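Local coordinates for Asl2047 protein (Nostoc sp., PDB 3HFN) that probably binds RNA as a cyanobacterial homologue of the Hfq and Sm proteins, assembling into a hexameric ring thought to act in translational regulation, at residues A[27-32]-A[65-70]. Sequence-based numbering, arbitrary orientation.
Sequences EIKLVT and IAYLQP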
ATOM      1  N   GLU A  27     -15.623 -13.771  -8.451  1.00 15.16           N
ATOM      2  CA  GLU A  27     -14.153 -13.853  -8.348  1.00 17.55           C
ATOM      3  C   GLU A  27     -13.534 -12.510  -7.964  1.00 18.25           C
ATOM      4  O   GLU A  27     -13.644 -11.513  -8.683  1.00 18.06           O
ATOM      5  CB  GLU A  27     -13.543 -14.268  -9.689  1.00 18.33           C
ATOM      6  CG  GLU A  27     -12.042 -14.452  -9.684  1.00 21.42           C
ATOM      7  CD  GLU A  27     -11.513 -14.722 -11.069  1.00 25.55           C
ATOM      8  OE1 GLU A  27     -11.716 -13.823 -11.913  1.00 26.36           O
ATOM      9  OE2 GLU A  27     -10.911 -15.817 -11.337  1.00 28.12           O
ATOM     10  N   ILE A  28     -12.828 -12.507  -6.837  1.00 19.58           N
ATOM     11  CA  ILE A  28     -12.126 -11.324  -6.301  1.00 19.08           C
ATOM     12  C   ILE A  28     -10.623 -11.540  -6.430  1.00 18.78           C
ATOM     13  O   ILE A  28     -10.054 -12.416  -5.764  1.00 17.62           O
ATOM     14  CB  ILE A  28     -12.449 -11.150  -4.806  1.00 19.76           C
ATOM     15  CG1 ILE A  28     -13.978 -11.084  -4.567  1.00 18.97           C
ATOM     16  CG2 ILE A  28     -11.697  -9.933  -4.251  1.00 20.09           C
ATOM     17  CD1 ILE A  28     -14.407 -11.728  -3.310  1.00 21.00           C
ATOM     18  N   LYS A  29      -9.968 -10.737  -7.261  1.00 18.68           N
ATOM     19  CA  LYS A  29      -8.545 -10.962  -7.485  1.00 18.74           C
ATOM     20  C   LYS A  29      -7.777 -10.088  -6.549  1.00 18.83           C
ATOM     21  O   LYS A  29      -7.746  -8.875  -6.690  1.00 18.75           O
ATOM     22  CB  LYS A  29      -8.099 -10.702  -8.922  1.00 18.59           C
ATOM     23  CG  LYS A  29      -6.742 -11.261  -9.285  1.00 18.86           C
ATOM     24  CD  LYS A  29      -6.890 -12.671  -9.855  1.00 22.90           C
ATOM     25  CE  LYS A  29      -5.538 -13.393 -10.152  1.00 25.08           C
ATOM     26  NZ  LYS A  29      -4.525 -12.580 -10.871  1.00 25.57           N
ATOM     27  N   LEU A  30      -7.165 -10.744  -5.578  1.00 19.39           N
ATOM     28  CA  LEU A  30      -6.350 -10.077  -4.581  1.00 19.43           C
ATOM     29  C   LEU A  30      -5.003  -9.772  -5.182  1.00 19.98           C
ATOM     30  O   LEU A  30      -4.584 -10.412  -6.129  1.00 20.56           O
ATOM     31  CB  LEU A  30      -6.262 -10.902  -3.300  1.00 18.65           C
ATOM     32  CG  LEU A  30      -7.299 -10.690  -2.151  1.00 15.93           C
ATOM     33  CD1 LEU A  30      -8.653 -10.180  -2.589  1.00 12.67           C
ATOM     34  CD2 LEU A  30      -7.428 -11.963  -1.369  1.00 13.46           C
ATOM     35  N   VAL A  31      -4.344  -8.758  -4.658  1.00 20.84           N
ATOM     36  CA  VAL A  31      -3.109  -8.222  -5.223  1.00 21.10           C
ATOM     37  C   VAL A  31      -1.975  -9.177  -5.039  1.00 21.44           C
ATOM     38  O   VAL A  31      -0.816  -8.858  -5.391  1.00 21.29           O
ATOM     39  CB  VAL A  31      -2.752  -6.858  -4.592  1.00 21.34           C
ATOM     40  CG1 VAL A  31      -3.969  -5.960  -4.616  1.00 22.60           C
ATOM     41  CG2 VAL A  31      -2.275  -7.018  -3.161  1.00 21.19           C
ATOM     42  N   THR A  32      -2.343 -10.345  -4.495  1.00 21.85           N
ATOM     43  CA  THR A  32      -1.463 -11.504  -4.201  1.00 22.14           C
ATOM     44  C   THR A  32      -1.420 -12.489  -5.361  1.00 21.95           C
ATOM     45  O   THR A  32      -0.470 -13.237  -5.486  1.00 22.23           O
ATOM     46  CB  THR A  32      -1.960 -12.266  -2.929  1.00 21.95           C
ATOM     47  OG1 THR A  32      -2.058 -11.355  -1.838  1.00 21.97           O
ATOM     48  CG2 THR A  32      -1.032 -13.339  -2.526  1.00 23.69           C
ATOM     49  N   ILE A  65      -7.386  -5.809  -2.548  1.00  4.85           N
ATOM     50  CA  ILE A  65      -8.248  -5.938  -3.644  1.00  4.79           C
ATOM     51  C   ILE A  65      -7.819  -5.271  -4.951  1.00  6.73           C
ATOM     52  O   ILE A  65      -7.664  -4.059  -5.046  1.00  6.79           O
ATOM     53  CB  ILE A  65      -9.714  -5.625  -3.375  1.00  5.78           C
ATOM     54  CG1 ILE A  65     -10.300  -6.698  -2.384  1.00  6.12           C
ATOM     55  CG2 ILE A  65     -10.400  -5.883  -4.626  1.00  2.00           C
ATOM     56  CD1 ILE A  65     -11.820  -6.435  -1.963  1.00  7.02           C
ATOM     57  N   ALA A  66      -7.639  -6.056  -6.005  1.00  7.30           N
ATOM     58  CA  ALA A  66      -7.183  -5.510  -7.253  1.00  7.57           C
ATOM     59  C   ALA A  66      -8.418  -5.260  -8.058  1.00  7.89           C
ATOM     60  O   ALA A  66      -8.615  -4.186  -8.634  1.00  8.01           O
ATOM     61  CB  ALA A  66      -6.302  -6.551  -7.959  1.00  7.53           C
ATOM     62  N   TYR A  67      -9.240  -6.295  -8.155  1.00  7.79           N
ATOM     63  CA  TYR A  67     -10.378  -6.196  -9.020  1.00  7.58           C
ATOM     64  C   TYR A  67     -11.310  -7.302  -8.726  1.00  7.52           C
ATOM     65  O   TYR A  67     -10.861  -8.355  -8.270  1.00  8.26           O
ATOM     66  CB  TYR A  67      -9.983  -6.130 -10.505  1.00  7.81           C
ATOM     67  CG  TYR A  67      -9.682  -7.435 -11.167  1.00  8.32           C
ATOM     68  CD1 TYR A  67     -10.537  -8.508 -11.084  1.00  9.87           C
ATOM     69  CD2 TYR A  67      -8.522  -7.598 -11.915  1.00  9.86           C
ATOM     70  CE1 TYR A  67     -10.235  -9.736 -11.705  1.00 10.18           C
ATOM     71  CE2 TYR A  67      -8.234  -8.790 -12.552  1.00  8.74           C
ATOM     72  CZ  TYR A  67      -9.082  -9.857 -12.443  1.00 10.69           C
ATOM     73  OH  TYR A  67      -8.782 -11.072 -13.052  1.00 14.57           O
ATOM     74  N   LEU A  68     -12.599  -7.058  -9.013  1.00  9.43           N
ATOM     75  CA  LEU A  68     -13.661  -7.997  -8.764  1.00 12.13           C
ATOM     76  C   LEU A  68     -14.512  -8.156  -9.997  1.00 14.01           C
ATOM     77  O   LEU A  68     -14.739  -7.201 -10.695  1.00 14.70           O
ATOM     78  CB  LEU A  68     -14.512  -7.469  -7.625  1.00 12.46           C
ATOM     79  CG  LEU A  68     -15.941  -7.990  -7.466  1.00 13.89           C
ATOM     80  CD1 LEU A  68     -16.410  -7.601  -6.102  1.00 17.43           C
ATOM     81  CD2 LEU A  68     -16.883  -7.398  -8.486  1.00 14.32           C
ATOM     82  N   GLN A  69     -15.006  -9.367 -10.249  1.00 17.41           N
ATOM     83  CA  GLN A  69     -15.925  -9.639 -11.360  1.00 19.09           C
ATOM     84  C   GLN A  69     -17.041 -10.611 -11.000  1.00 20.42           C
ATOM     85  O   GLN A  69     -16.821 -11.595 -10.329  1.00 20.71           O
ATOM     86  CB  GLN A  69     -15.200 -10.243 -12.547  1.00 19.32           C
ATOM     87  CG  GLN A  69     -13.720 -10.266 -12.476  1.00 21.07           C
ATOM     88  CD  GLN A  69     -13.087 -10.763 -13.762  1.00 23.31           C
ATOM     89  OE1 GLN A  69     -13.468 -11.804 -14.310  1.00 22.69           O
ATOM     90  NE2 GLN A  69     -12.086 -10.026 -14.238  1.00 26.34           N
ATOM     91  N   PRO A  70     -18.253 -10.333 -11.477  1.00 21.82           N
ATOM     92  CA  PRO A  70     -19.273 -11.370 -11.579  1.00 22.19           C
ATOM     93  C   PRO A  70     -18.866 -12.449 -12.576  1.00 22.87           C
ATOM     94  O   PRO A  70     -18.583 -12.164 -13.743  1.00 22.34           O
ATOM     95  CB  PRO A  70     -20.475 -10.614 -12.112  1.00 22.00           C
ATOM     96  CG  PRO A  70     -20.285  -9.259 -11.647  1.00 22.82           C
ATOM     97  CD  PRO A  70     -18.810  -8.979 -11.607  1.00 21.66           C
TER
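Lys-29 and Tyr-67 sit directly across from each other where strand 25-30 pairs antiparallel with strand 65-70, the first and last strands of the Sm-like barrel sheet. Their side chains run alongside each other, a fit suited to a lysine, whose methylenes offer C-H groups to the ring. CB of Lys-29 rests over one ring face, 3.8 Å from the Tyr-67 ring centroid and 16° off the normal, a CH-pi contact. CG, set anti to the backbone N (chi1 -165°), sits near CZ; the chain turns about CB-CG, CD comes 4.0 Å from Tyr-67 OH, and a second bend at chi4 carries NZ away from strand 65-70. Glu-27, its chain extended, brings OE1 to the ring's edge and runs beside Gln-69, OE1 to OE1 3.6 Å, carboxylate and amide planes 61° apart.

On the other face, Ile-65 CG1 packs 3.9 Å from Leu-30 CD1 and also against Ile-28 CG2; branched aliphatic groups fill this barrel core, with Ile-60 of strand 57-61 touching all three.

The register shifts by one residue at a classic beta bulge: Lys-29 O receives Ala-66 N at 2.9 Å and Tyr-67 N more weakly at 3.3 Å. Ala-66 CB is pressed to 3.0 Å from Lys-29 O, a place suiting a small side chain. Lys-29 N gives a short bond to Tyr-67 O (2.7 Å), the donor nearly in line with the C=O bond.

Tyr-67 and Leu-68 also form an antiparallel ladder with a strand of a neighbouring subunit. Backbone bonding thus links the hexamer's subunits, while the chemistry separates an apolar interior from a partly exposed face bearing charged, amide and phenolic groups.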